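Local atomic coordinates of spondin-1 (Homo sapiens, PDB entry 2ZOU), a protein that is a secreted extracellular-matrix glycoprotein associated with cell adhesion, whose reeler domain, a disulfide-bonded beta-sandwich, probably contributes to its interactions outside the cell. Residues R18-F24 against Q135-L140; E23-V28 against L122-Q128; Y35-Y41 against F109-A115; S51-F56 against R101-I106. All coordinates share one frame; numbering follows the deposited sequence.

Overall arrangement
From the N terminus, the loop 18-24 meets 135-140 in contact 1, which closes the longest loop, and that loop encloses the other three contacts. Contact 2 follows directly, sharing Glu-23 and Phe-24, and packs strand 24-28 of the four-stranded sheet on strand 120-127 of the five-stranded one. Within its span contact 3 pairs 35-41 with 109-115, and contact 4, between 51-56 and 101-106, is innermost; none of the four cross. Contacts 3 and 4 use opposite ends of strand 105-111, their centres about 26 Å apart. Contacts 1, 2 and 4 adjoin around Glu-23 and Phe-24, so one end of the sandwich is joined across both sheets.

Contact 1: R18-F24 against Q135-L140; sequences REGYTEF and QDEGSL. With EDO (1,2-ethanediol), chain E.
Ser-139 OG sits at the tight centre of this contact, gripped from two directions by the backbone of 18-24. It accepts an almost straight bond from Thr-22 N (3.0 Å, 169°) and donates to Phe-24 O at 2.7 Å. With chi1 at 60°, the hydroxyl lies between its own backbone N and carbonyl carbon, which carries it into this bend of the opposing chain. A water joins it to Thr-22 OG1, which also accepts from Phe-24 N to make an ST turn. Ser-139 CB rests over a face of the Tyr-21 ring, 3.9 Å from its centroid, and Leu-140 CD2 packs on Phe-24 CB.

Toward Arg-18 the bonding weakens, although the backbones of Gly-20 and Gly-138 still lie close. Ser-139 N reaches Gly-20 O through a weak bond of 3.3 Å, and Arg-18 N makes another weak one to Gln-135 OE1. On the loose, exposed side the carboxylates of Glu-19 and Glu-137 come close, OE1 to OE1 at 4.2 Å, which would probably raise the proton affinity of one or both. An irregular lead-in to strand 24-28 is thus joined to the broken part of edge strand 131-144, closing the margin of the reeler beta-sandwich.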
# COMPACT_ATOMS: atom_id res chain seq x y z
N ARG A 18 -1.72 17.28 1.41
CA ARG A 18 -1.66 17.42 -0.04
C ARG A 18 -2.43 16.27 -0.70
O ARG A 18 -1.85 15.26 -1.10
CB ARG A 18 -0.21 17.49 -0.53
CG ARG A 18 0.53 18.73 -0.06
CD ARG A 18 1.72 19.09 -0.96
NE ARG A 18 1.32 19.58 -2.28
CZ ARG A 18 0.90 20.82 -2.54
NH1 ARG A 18 0.80 21.71 -1.56
NH2 ARG A 18 0.56 21.17 -3.78
N GLU A 19 -3.74 16.44 -0.80
CA GLU A 19 -4.60 15.39 -1.31
C GLU A 19 -4.66 15.46 -2.83
O GLU A 19 -4.03 16.32 -3.47
CB GLU A 19 -6.00 15.47 -0.69
CG GLU A 19 -6.00 15.16 0.81
CD GLU A 19 -7.38 15.26 1.45
OE1 GLU A 19 -8.23 16.02 0.94
OE2 GLU A 19 -7.61 14.59 2.48
N GLY A 20 -5.43 14.56 -3.41
CA GLY A 20 -5.54 14.55 -4.83
C GLY A 20 -4.34 13.89 -5.45
O GLY A 20 -3.63 13.09 -4.82
N TYR A 21 -4.09 14.24 -6.70
CA TYR A 21 -3.45 13.29 -7.56
C TYR A 21 -2.02 13.66 -7.89
O TYR A 21 -1.71 14.81 -8.20
CB TYR A 21 -4.30 13.02 -8.81
CG TYR A 21 -5.39 12.00 -8.56
CD1 TYR A 21 -5.77 11.08 -9.54
CD2 TYR A 21 -6.03 11.93 -7.32
CE1 TYR A 21 -6.77 10.14 -9.29
CE2 TYR A 21 -7.02 10.99 -7.06
CZ TYR A 21 -7.39 10.10 -8.05
OH TYR A 21 -8.38 9.18 -7.78
N THR A 22 -1.14 12.66 -7.81
CA THR A 22 0.21 12.80 -8.32
C THR A 22 0.30 11.84 -9.50
O THR A 22 -0.68 11.22 -9.89
CB THR A 22 1.28 12.47 -7.26
OG1 THR A 22 1.28 11.06 -6.98
CG2 THR A 22 1.03 13.26 -5.97
N GLU A 23 1.50 11.71 -10.07
CA GLU A 23 1.67 10.77 -11.17
C GLU A 23 1.87 9.33 -10.69
O GLU A 23 2.06 8.42 -11.50
CB GLU A 23 2.83 11.20 -12.07
CG GLU A 23 4.16 10.94 -11.45
CD GLU A 23 4.72 12.12 -10.70
OE1 GLU A 23 3.97 12.81 -9.96
OE2 GLU A 23 5.94 12.37 -10.83
N PHE A 24 1.83 9.12 -9.37
CA PHE A 24 2.00 7.79 -8.81
C PHE A 24 0.64 7.28 -8.39
O PHE A 24 -0.13 8.00 -7.74
CB PHE A 24 2.93 7.83 -7.61
CG PHE A 24 4.29 8.33 -7.93
CD1 PHE A 24 5.26 7.48 -8.46
CD2 PHE A 24 4.61 9.67 -7.74
CE1 PHE A 24 6.53 7.96 -8.78
CE2 PHE A 24 5.89 10.16 -8.07
CZ PHE A 24 6.84 9.29 -8.58
N GLN A 135 -1.25 10.02 2.45
CA GLN A 135 -2.39 10.94 2.46
C GLN A 135 -3.68 10.22 2.74
O GLN A 135 -3.81 9.03 2.46
CB GLN A 135 -2.49 11.67 1.13
CG GLN A 135 -1.35 12.64 0.87
CD GLN A 135 -1.35 13.85 1.79
OE1 GLN A 135 -2.40 14.29 2.27
NE2 GLN A 135 -0.16 14.40 2.03
N ASP A 136 -4.66 10.94 3.30
CA ASP A 136 -5.96 10.36 3.61
C ASP A 136 -6.77 10.05 2.36
O ASP A 136 -7.55 9.10 2.35
CB ASP A 136 -6.77 11.25 4.56
CG ASP A 136 -6.18 11.31 5.97
OD1 ASP A 136 -5.30 10.48 6.30
OD2 ASP A 136 -6.61 12.17 6.76
N GLU A 137 -6.54 10.85 1.31
CA GLU A 137 -7.16 10.67 0.00
C GLU A 137 -6.16 11.09 -1.05
O GLU A 137 -5.31 11.94 -0.80
CB GLU A 137 -8.41 11.54 -0.13
CG GLU A 137 -9.60 10.98 0.59
CD GLU A 137 -10.79 11.92 0.54
OE1 GLU A 137 -10.78 12.88 -0.27
OE2 GLU A 137 -11.73 11.71 1.33
N GLY A 138 -6.26 10.49 -2.23
CA GLY A 138 -5.34 10.83 -3.29
C GLY A 138 -5.01 9.63 -4.14
O GLY A 138 -5.56 8.55 -3.95
N SER A 139 -4.10 9.83 -5.08
CA SER A 139 -3.81 8.77 -6.03
C SER A 139 -3.06 7.58 -5.43
O SER A 139 -3.04 6.51 -6.02
CB SER A 139 -3.08 9.34 -7.25
OG SER A 139 -1.84 9.93 -6.89
N LEU A 140 -2.42 7.78 -4.28
CA LEU A 140 -1.71 6.69 -3.59
C LEU A 140 -2.51 6.13 -2.41
O LEU A 140 -1.95 5.50 -1.53
CB LEU A 140 -0.33 7.17 -3.13
CG LEU A 140 0.73 7.24 -4.25
CD1 LEU A 140 2.03 7.78 -3.68
CD2 LEU A 140 0.97 5.91 -4.90
C1 EDO E . 0.69 5.54 -12.68
O1 EDO E . 0.04 6.77 -12.35
C2 EDO E . 0.06 4.85 -13.88
O2 EDO E . 0.90 5.01 -15.03
O HOH W 1 0.07 10.44 -4.72

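Contact 2: E23-V28 against L122-Q128; sequences EFSLRV and LKASIVQ. With EDO (1,2-ethanediol), chain D; EDO (1,2-ethanediol), chain E; EDO (1,2-ethanediol), chain F.
Strands 24-28 and 120-127 run nearly antiparallel, their local axes 8.0 Å apart at closest approach and 153° between directions, with no hydrogen bond across them. This is face-to-face packing in the beta-sandwich of the reeler domain: strand 24-28 is an edge of the four-stranded sheet, and strand 120-127 lies inside the five-stranded one.

Phe-24, Leu-26 and Val-28 point inward from one sheet, and Leu-122, Ala-124 and Ile-126 from the other. With CG of Leu-26 anti to the backbone N, chi1 -174°, the branch reaches across the interface so that its CD2 methyl meets Leu-122 O and lies 3.9 Å from Leu-122 CB and 4.3 Å from Ala-124 CB. Beside it, Val-28 CG2 meets Leu-122 CD1 at 3.7 Å, the two side chains crossing at about a right angle. Leu-58 and Val-43 also touch Leu-26, extending the hydrophobic core.

The other end of the contact is built around the Phe-24 ring, which is covered on both faces. Ile-126 CD1 lies over one, 3.7 Å from the ring centroid, while the CG of Glu-23 covers the opposite face nearer the rim. The chain of Glu-23, bent at chi2, folds back over the ring, and its carboxylate ends near the Gln-128 amide, with OE2 hydrogen-bonded to Ser-51 OG. Gln-128, its chain extended, crosses the ring at a slant, the amide plane 89° from that of the ring, and brings only its amide NE2 to the edge, near the ring plane and 3.3 Å from Phe-24 CZ.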
# COMPACT_ATOMS: atom_id res chain seq x y z
N GLU A 23 1.50 11.71 -10.07
CA GLU A 23 1.67 10.77 -11.17
C GLU A 23 1.87 9.33 -10.69
O GLU A 23 2.06 8.42 -11.50
CB GLU A 23 2.83 11.20 -12.07
CG GLU A 23 4.16 10.94 -11.45
CD GLU A 23 4.72 12.12 -10.70
OE1 GLU A 23 3.97 12.81 -9.96
OE2 GLU A 23 5.94 12.37 -10.83
N PHE A 24 1.83 9.12 -9.37
CA PHE A 24 2.00 7.79 -8.81
C PHE A 24 0.64 7.28 -8.39
O PHE A 24 -0.13 8.00 -7.74
CB PHE A 24 2.93 7.83 -7.61
CG PHE A 24 4.29 8.33 -7.93
CD1 PHE A 24 5.26 7.48 -8.46
CD2 PHE A 24 4.61 9.67 -7.74
CE1 PHE A 24 6.53 7.96 -8.78
CE2 PHE A 24 5.89 10.16 -8.07
CZ PHE A 24 6.84 9.29 -8.58
N SER A 25 0.33 6.04 -8.77
CA SER A 25 -1.01 5.48 -8.54
C SER A 25 -0.94 4.17 -7.79
O SER A 25 -0.17 3.29 -8.17
CB SER A 25 -1.71 5.20 -9.86
OG SER A 25 -1.99 6.41 -10.53
N LEU A 26 -1.78 4.03 -6.76
CA LEU A 26 -1.96 2.76 -6.07
C LEU A 26 -3.29 2.19 -6.53
O LEU A 26 -4.33 2.85 -6.42
CB LEU A 26 -1.99 2.99 -4.56
CG LEU A 26 -2.03 1.71 -3.71
CD1 LEU A 26 -0.74 0.90 -3.86
CD2 LEU A 26 -2.22 2.08 -2.26
N ARG A 27 -3.25 1.00 -7.12
CA ARG A 27 -4.45 0.40 -7.70
C ARG A 27 -4.57 -1.02 -7.23
O ARG A 27 -3.62 -1.62 -6.76
CB ARG A 27 -4.40 0.43 -9.22
CG ARG A 27 -4.27 1.83 -9.77
CD ARG A 27 -4.79 1.94 -11.17
NE ARG A 27 -6.21 1.64 -11.26
CZ ARG A 27 -6.97 1.91 -12.32
NH1 ARG A 27 -6.43 2.50 -13.38
NH2 ARG A 27 -8.25 1.59 -12.31
N VAL A 28 -5.77 -1.56 -7.35
CA VAL A 28 -5.98 -2.98 -7.17
C VAL A 28 -6.49 -3.51 -8.51
O VAL A 28 -7.49 -3.01 -9.06
CB VAL A 28 -7.01 -3.25 -6.07
CG1 VAL A 28 -7.24 -4.75 -5.93
CG2 VAL A 28 -6.49 -2.66 -4.75
N LEU A 122 -5.82 1.21 1.84
CA LEU A 122 -4.52 0.87 1.31
C LEU A 122 -3.84 2.17 0.99
O LEU A 122 -4.42 3.00 0.30
CB LEU A 122 -4.67 0.05 0.02
CG LEU A 122 -5.38 -1.30 0.18
CD1 LEU A 122 -5.68 -1.91 -1.19
CD2 LEU A 122 -4.52 -2.23 0.98
N LYS A 123 -2.61 2.35 1.48
CA LYS A 123 -1.91 3.64 1.38
C LYS A 123 -0.43 3.46 1.08
O LYS A 123 0.22 2.59 1.64
CB LYS A 123 -2.01 4.40 2.70
CG LYS A 123 -3.25 5.23 2.91
CD LYS A 123 -3.46 5.53 4.39
CE LYS A 123 -2.50 6.56 4.90
NZ LYS A 123 -2.96 7.04 6.25
N ALA A 124 0.11 4.32 0.22
CA ALA A 124 1.52 4.27 -0.10
C ALA A 124 2.17 5.63 -0.01
O ALA A 124 1.52 6.66 -0.17
CB ALA A 124 1.72 3.68 -1.47
N SER A 125 3.47 5.60 0.24
CA SER A 125 4.35 6.75 0.19
C SER A 125 5.50 6.38 -0.73
O SER A 125 5.89 5.21 -0.77
CB SER A 125 4.87 7.05 1.60
OG SER A 125 5.86 8.04 1.57
N ILE A 126 6.04 7.35 -1.48
CA ILE A 126 7.18 7.06 -2.35
C ILE A 126 8.30 8.10 -2.23
O ILE A 126 8.07 9.22 -1.73
CB ILE A 126 6.81 6.87 -3.87
CG1 ILE A 126 6.41 8.20 -4.53
CG2 ILE A 126 5.77 5.73 -4.08
CD1 ILE A 126 7.56 8.98 -5.15
N VAL A 127 9.48 7.74 -2.71
CA VAL A 127 10.56 8.71 -2.97
C VAL A 127 11.09 8.63 -4.41
O VAL A 127 11.34 7.54 -4.90
CB VAL A 127 11.73 8.63 -1.94
CG1 VAL A 127 12.33 7.24 -1.88
CG2 VAL A 127 12.80 9.68 -2.26
N GLN A 128 11.24 9.80 -5.06
CA GLN A 128 11.88 9.92 -6.38
C GLN A 128 13.07 10.87 -6.23
O GLN A 128 14.20 10.41 -6.07
CB GLN A 128 10.88 10.43 -7.46
CG GLN A 128 11.46 10.51 -8.89
CD GLN A 128 10.46 10.94 -9.97
OE1 GLN A 128 10.79 10.96 -11.16
NE2 GLN A 128 9.25 11.31 -9.57
C1 EDO D . 9.34 7.37 1.55
O1 EDO D . 8.30 7.49 2.52
C2 EDO D . 9.13 6.09 0.75
O2 EDO D . 9.10 4.95 1.64
C1 EDO E . 0.69 5.54 -12.68
O1 EDO E . 0.04 6.77 -12.35
C2 EDO E . 0.06 4.85 -13.88
O2 EDO E . 0.90 5.01 -15.03
C1 EDO F . -0.19 10.05 -1.22
O1 EDO F . 0.92 9.33 -0.66
C2 EDO F . 0.22 11.45 -1.64
O2 EDO F . -0.53 11.85 -2.79

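Contact 3: Y35-Y41 against F109-A115; sequences YKPGTSY and FWIAPPA
Tyr-41 O accepts from Trp-110 N at 2.8 Å, with the donor in the carbonyl plane, and is also approached by Phe-109 CA at 3.2 Å in a CA-H...O contact. The reciprocal bond, Tyr-41 N to Trp-110 O, completes an antiparallel hydrogen-bonded pair. Beyond the non-hydrogen-bonded pair of Ser-40 and Ile-111, Ala-112 N donates to Thr-39 O. The type II turn from Lys-36 to Thr-39 brings Gly-38 N above the carbonyl plane of Ala-112, bonding its O at 2.9 Å.

The Tyr-35 ring is the centre of the side-chain packing. Trp-110 directs the edge of its six-membered ring at the Tyr-35 face in a T-shaped pair, planes at 90° and centroids 5.9 Å apart. Pro-113 CD lies over a face of the same tyrosine ring, offset toward the rim. Ala-112 CB fills the angle between the two tyrosines, 3.6 Å from Tyr-35 CD2 and 3.9 Å from Tyr-41 CE2. Tyr-41 OH accepts from Lys-36 N, tying its ring back to the turn. Buried Pro-113 O has no hydrogen-bonding partner in the model but receives a CA-H...O contact from Pro-37 CA (3.2 Å).

Strands 40-47 and 105-111 are paired at one end of the four-stranded sheet. Trp-110 NE1 bonds Ala-74 O before strand 76-79, whereas Tyr-35 OH bonds Gly-118 O and its side chain touches Val-120 of strand 120-127 in the opposing sheet.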
# COMPACT_ATOMS: atom_id res chain seq x y z
N TYR A 35 -14.13 -5.47 -0.80
CA TYR A 35 -13.33 -6.69 -0.59
C TYR A 35 -14.18 -7.84 -0.08
O TYR A 35 -15.18 -7.63 0.63
CB TYR A 35 -12.11 -6.46 0.33
CG TYR A 35 -12.40 -6.24 1.82
CD1 TYR A 35 -12.35 -4.96 2.36
CD2 TYR A 35 -12.66 -7.31 2.68
CE1 TYR A 35 -12.57 -4.74 3.71
CE2 TYR A 35 -12.90 -7.10 4.04
CZ TYR A 35 -12.83 -5.82 4.54
OH TYR A 35 -13.09 -5.62 5.89
N LYS A 36 -13.77 -9.06 -0.44
CA LYS A 36 -14.36 -10.29 0.09
C LYS A 36 -13.31 -10.95 0.99
O LYS A 36 -12.20 -11.24 0.52
CB LYS A 36 -14.68 -11.28 -1.03
CG LYS A 36 -15.70 -10.84 -2.06
CD LYS A 36 -15.62 -11.83 -3.21
CE LYS A 36 -16.70 -11.62 -4.22
NZ LYS A 36 -16.61 -12.71 -5.22
N PRO A 37 -13.67 -11.21 2.27
CA PRO A 37 -12.76 -11.85 3.21
C PRO A 37 -12.09 -13.07 2.59
O PRO A 37 -12.75 -13.92 1.99
CB PRO A 37 -13.69 -12.25 4.36
CG PRO A 37 -14.72 -11.18 4.34
CD PRO A 37 -14.96 -10.87 2.89
N GLY A 38 -10.77 -13.14 2.73
CA GLY A 38 -10.01 -14.28 2.24
C GLY A 38 -9.58 -14.26 0.79
O GLY A 38 -8.79 -15.09 0.38
N THR A 39 -10.15 -13.34 0.01
CA THR A 39 -9.74 -13.17 -1.37
C THR A 39 -8.38 -12.47 -1.45
O THR A 39 -8.13 -11.50 -0.72
CB THR A 39 -10.81 -12.41 -2.15
OG1 THR A 39 -11.97 -13.24 -2.28
CG2 THR A 39 -10.32 -12.04 -3.54
N SER A 40 -7.53 -12.97 -2.34
CA SER A 40 -6.25 -12.35 -2.65
C SER A 40 -6.42 -11.33 -3.78
O SER A 40 -6.95 -11.67 -4.86
CB SER A 40 -5.22 -13.40 -3.07
OG SER A 40 -4.91 -14.29 -2.02
N TYR A 41 -5.98 -10.11 -3.53
CA TYR A 41 -6.00 -9.03 -4.52
C TYR A 41 -4.59 -8.63 -4.90
O TYR A 41 -3.69 -8.64 -4.06
CB TYR A 41 -6.73 -7.80 -3.93
CG TYR A 41 -8.18 -8.10 -3.64
CD1 TYR A 41 -9.14 -7.98 -4.64
CD2 TYR A 41 -8.58 -8.54 -2.38
CE1 TYR A 41 -10.47 -8.27 -4.39
CE2 TYR A 41 -9.90 -8.86 -2.12
CZ TYR A 41 -10.85 -8.70 -3.11
OH TYR A 41 -12.15 -9.04 -2.82
N PHE A 109 0.55 -9.14 -3.34
CA PHE A 109 -0.80 -9.56 -2.99
C PHE A 109 -1.19 -8.98 -1.65
O PHE A 109 -0.35 -8.86 -0.74
CB PHE A 109 -0.91 -11.08 -2.90
CG PHE A 109 -0.87 -11.78 -4.23
CD1 PHE A 109 -1.82 -11.50 -5.21
CD2 PHE A 109 0.12 -12.74 -4.50
CE1 PHE A 109 -1.79 -12.14 -6.44
CE2 PHE A 109 0.14 -13.40 -5.74
CZ PHE A 109 -0.81 -13.08 -6.70
N TRP A 110 -2.48 -8.67 -1.53
CA TRP A 110 -3.11 -8.34 -0.26
C TRP A 110 -4.29 -9.27 -0.09
O TRP A 110 -5.19 -9.30 -0.93
CB TRP A 110 -3.54 -6.89 -0.22
CG TRP A 110 -4.22 -6.50 1.06
CD1 TRP A 110 -3.62 -6.30 2.26
CD2 TRP A 110 -5.61 -6.26 1.24
NE1 TRP A 110 -4.56 -5.94 3.20
CE2 TRP A 110 -5.80 -5.91 2.60
CE3 TRP A 110 -6.72 -6.30 0.39
CZ2 TRP A 110 -7.06 -5.60 3.12
CZ3 TRP A 110 -7.97 -5.99 0.91
CH2 TRP A 110 -8.12 -5.63 2.26
N ILE A 111 -4.28 -10.04 1.00
CA ILE A 111 -5.33 -11.00 1.29
C ILE A 111 -6.30 -10.35 2.26
O ILE A 111 -5.90 -9.94 3.36
CB ILE A 111 -4.75 -12.29 1.89
CG1 ILE A 111 -3.68 -12.86 0.96
CG2 ILE A 111 -5.91 -13.29 2.16
CD1 ILE A 111 -2.89 -14.05 1.54
N ALA A 112 -7.56 -10.23 1.85
CA ALA A 112 -8.54 -9.45 2.59
C ALA A 112 -8.89 -10.07 3.94
O ALA A 112 -8.95 -11.30 4.07
CB ALA A 112 -9.80 -9.23 1.76
N PRO A 113 -9.14 -9.22 4.94
CA PRO A 113 -9.38 -9.68 6.31
C PRO A 113 -10.78 -10.26 6.54
O PRO A 113 -11.64 -10.14 5.68
CB PRO A 113 -9.20 -8.40 7.13
CG PRO A 113 -9.69 -7.33 6.20
CD PRO A 113 -9.18 -7.74 4.84
N PRO A 114 -11.02 -10.90 7.71
CA PRO A 114 -12.33 -11.45 8.05
C PRO A 114 -13.48 -10.44 8.04
O PRO A 114 -13.27 -9.24 8.28
CB PRO A 114 -12.13 -11.95 9.48
CG PRO A 114 -10.69 -12.27 9.57
CD PRO A 114 -10.02 -11.19 8.75
N ALA A 115 -14.69 -10.95 7.82
CA ALA A 115 -15.89 -10.13 7.86
C ALA A 115 -15.93 -9.42 9.21
O ALA A 115 -15.58 -10.01 10.24
CB ALA A 115 -17.12 -10.99 7.69

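Contact 4: S51-F56 against R101-I106; sequences SYFRGF and RRRTRI
A single antiparallel bridge between Phe-53 and Arg-103 joins the approaches to strands 55-62 and 105-111, which belong to different sheets of the sandwich. Both bonds of this hydrogen-bonded pair are 2.8 Å long: Phe-53 N gives to Arg-103 O at 165°, and Arg-103 N to Phe-53 O at 151°. Just beyond it, Arg-54 and Gly-55 form a classic beta bulge opposite Val-127, where strand 55-62 begins.

On the outer side Arg-102 lies along the Tyr-52 ring. Its CD is over the ring centre, 3.6 Å from the centroid, and the guanidinium lies flat over the phenol end of the ring, planes 11° apart, with Tyr-52 OH beneath its centre, 3.3 Å from Arg-102 CZ. The chain, extended from CG to NE, holds the aliphatic part and the charged end over the same face. On the inner side Ile-106 CG1 covers a face of Phe-56, 4.0 Å from its centroid, while Ile-106 CG2 touches Phe-53 CE2 at 4.1 Å.

Several arginines crowd this end of the domain. Arg-103 forms a salt bridge from NE to Glu-84 and a hydrogen bond from NH1 to Thr-99 O, whereas Arg-54 NH2 is hydrogen-bonded to the carbonyl of Gln-128. Tyr-52 OH makes no hydrogen bond to the Arg-102 guanidinium, so their pairing rests on stacking and probably a cation-pi attraction.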
# COMPACT_ATOMS: atom_id res chain seq x y z
N SER A 51 8.16 9.35 -14.90
CA SER A 51 8.53 9.25 -13.49
C SER A 51 8.94 7.83 -13.07
O SER A 51 8.71 6.85 -13.79
CB SER A 51 7.40 9.77 -12.59
OG SER A 51 7.14 11.15 -12.86
N TYR A 52 9.55 7.76 -11.90
CA TYR A 52 9.97 6.51 -11.30
C TYR A 52 10.04 6.74 -9.80
O TYR A 52 9.96 7.88 -9.33
CB TYR A 52 11.36 6.10 -11.84
CG TYR A 52 12.39 7.17 -11.65
CD1 TYR A 52 13.12 7.27 -10.46
CD2 TYR A 52 12.62 8.13 -12.65
CE1 TYR A 52 14.05 8.28 -10.26
CE2 TYR A 52 13.56 9.15 -12.46
CZ TYR A 52 14.26 9.21 -11.26
OH TYR A 52 15.20 10.20 -11.06
N PHE A 53 10.17 5.66 -9.05
CA PHE A 53 10.44 5.78 -7.62
C PHE A 53 11.63 4.89 -7.26
O PHE A 53 11.84 3.83 -7.84
CB PHE A 53 9.20 5.49 -6.77
CG PHE A 53 8.50 4.21 -7.11
CD1 PHE A 53 7.55 4.17 -8.13
CD2 PHE A 53 8.75 3.04 -6.40
CE1 PHE A 53 6.87 2.99 -8.44
CE2 PHE A 53 8.11 1.84 -6.71
CZ PHE A 53 7.14 1.82 -7.72
N ARG A 54 12.43 5.36 -6.31
CA ARG A 54 13.59 4.62 -5.84
C ARG A 54 13.28 3.88 -4.54
O ARG A 54 14.02 2.99 -4.12
CB ARG A 54 14.78 5.56 -5.67
CG ARG A 54 15.36 6.03 -6.99
CD ARG A 54 16.60 6.90 -6.81
NE ARG A 54 16.32 8.13 -6.07
CZ ARG A 54 16.73 8.39 -4.83
NH1 ARG A 54 17.49 7.52 -4.17
NH2 ARG A 54 16.39 9.53 -4.26
N GLY A 55 12.18 4.26 -3.91
CA GLY A 55 11.72 3.64 -2.68
C GLY A 55 10.24 3.87 -2.45
O GLY A 55 9.64 4.80 -3.00
N PHE A 56 9.63 3.01 -1.65
CA PHE A 56 8.20 3.12 -1.35
C PHE A 56 7.89 2.44 -0.03
O PHE A 56 8.67 1.60 0.45
CB PHE A 56 7.34 2.52 -2.47
CG PHE A 56 7.30 1.02 -2.45
CD1 PHE A 56 6.29 0.34 -1.77
CD2 PHE A 56 8.31 0.28 -3.06
CE1 PHE A 56 6.29 -1.05 -1.72
CE2 PHE A 56 8.31 -1.10 -3.03
CZ PHE A 56 7.31 -1.78 -2.36
N ARG A 101 16.75 0.84 -6.25
CA ARG A 101 16.83 1.02 -7.70
C ARG A 101 15.63 1.83 -8.20
O ARG A 101 14.58 1.84 -7.56
CB ARG A 101 16.84 -0.34 -8.40
CG ARG A 101 17.95 -1.27 -7.97
CD ARG A 101 18.15 -2.39 -8.99
NE ARG A 101 19.26 -3.26 -8.62
CZ ARG A 101 19.14 -4.36 -7.88
NH1 ARG A 101 17.95 -4.73 -7.44
NH2 ARG A 101 20.21 -5.09 -7.59
N ARG A 102 15.78 2.48 -9.36
CA ARG A 102 14.65 3.15 -10.02
C ARG A 102 13.67 2.09 -10.50
O ARG A 102 14.05 1.13 -11.17
CB ARG A 102 15.11 4.00 -11.22
CG ARG A 102 15.99 5.19 -10.88
CD ARG A 102 16.22 6.06 -12.10
NE ARG A 102 17.19 7.12 -11.82
CZ ARG A 102 17.37 8.21 -12.58
NH1 ARG A 102 16.63 8.40 -13.67
NH2 ARG A 102 18.29 9.11 -12.25
N ARG A 103 12.39 2.28 -10.15
CA ARG A 103 11.32 1.39 -10.58
C ARG A 103 10.14 2.19 -11.07
O ARG A 103 9.95 3.34 -10.64
CB ARG A 103 10.87 0.46 -9.44
CG ARG A 103 11.93 -0.57 -9.03
CD ARG A 103 11.47 -1.36 -7.82
NE ARG A 103 12.42 -2.40 -7.42
CZ ARG A 103 13.40 -2.21 -6.54
NH1 ARG A 103 13.54 -1.02 -5.97
NH2 ARG A 103 14.22 -3.21 -6.22
N THR A 104 9.35 1.60 -11.95
CA THR A 104 8.13 2.25 -12.42
C THR A 104 6.87 1.50 -11.99
O THR A 104 5.76 2.02 -12.11
CB THR A 104 8.11 2.41 -13.94
OG1 THR A 104 8.25 1.11 -14.55
CG2 THR A 104 9.25 3.33 -14.40
N ARG A 105 7.05 0.28 -11.48
CA ARG A 105 5.92 -0.52 -11.00
C ARG A 105 6.41 -1.55 -10.00
O ARG A 105 7.43 -2.18 -10.21
CB ARG A 105 5.22 -1.24 -12.17
CG ARG A 105 4.03 -2.15 -11.75
CD ARG A 105 3.36 -2.81 -12.96
NE ARG A 105 2.22 -3.66 -12.60
CZ ARG A 105 2.32 -4.95 -12.26
NH1 ARG A 105 3.51 -5.52 -12.22
NH2 ARG A 105 1.23 -5.66 -11.96
N ILE A 106 5.66 -1.70 -8.92
CA ILE A 106 5.77 -2.89 -8.07
C ILE A 106 4.39 -3.49 -7.84
O ILE A 106 3.37 -2.81 -8.03
CB ILE A 106 6.50 -2.62 -6.71
CG1 ILE A 106 5.75 -1.61 -5.84
CG2 ILE A 106 7.98 -2.24 -6.96
CD1 ILE A 106 4.66 -2.23 -4.98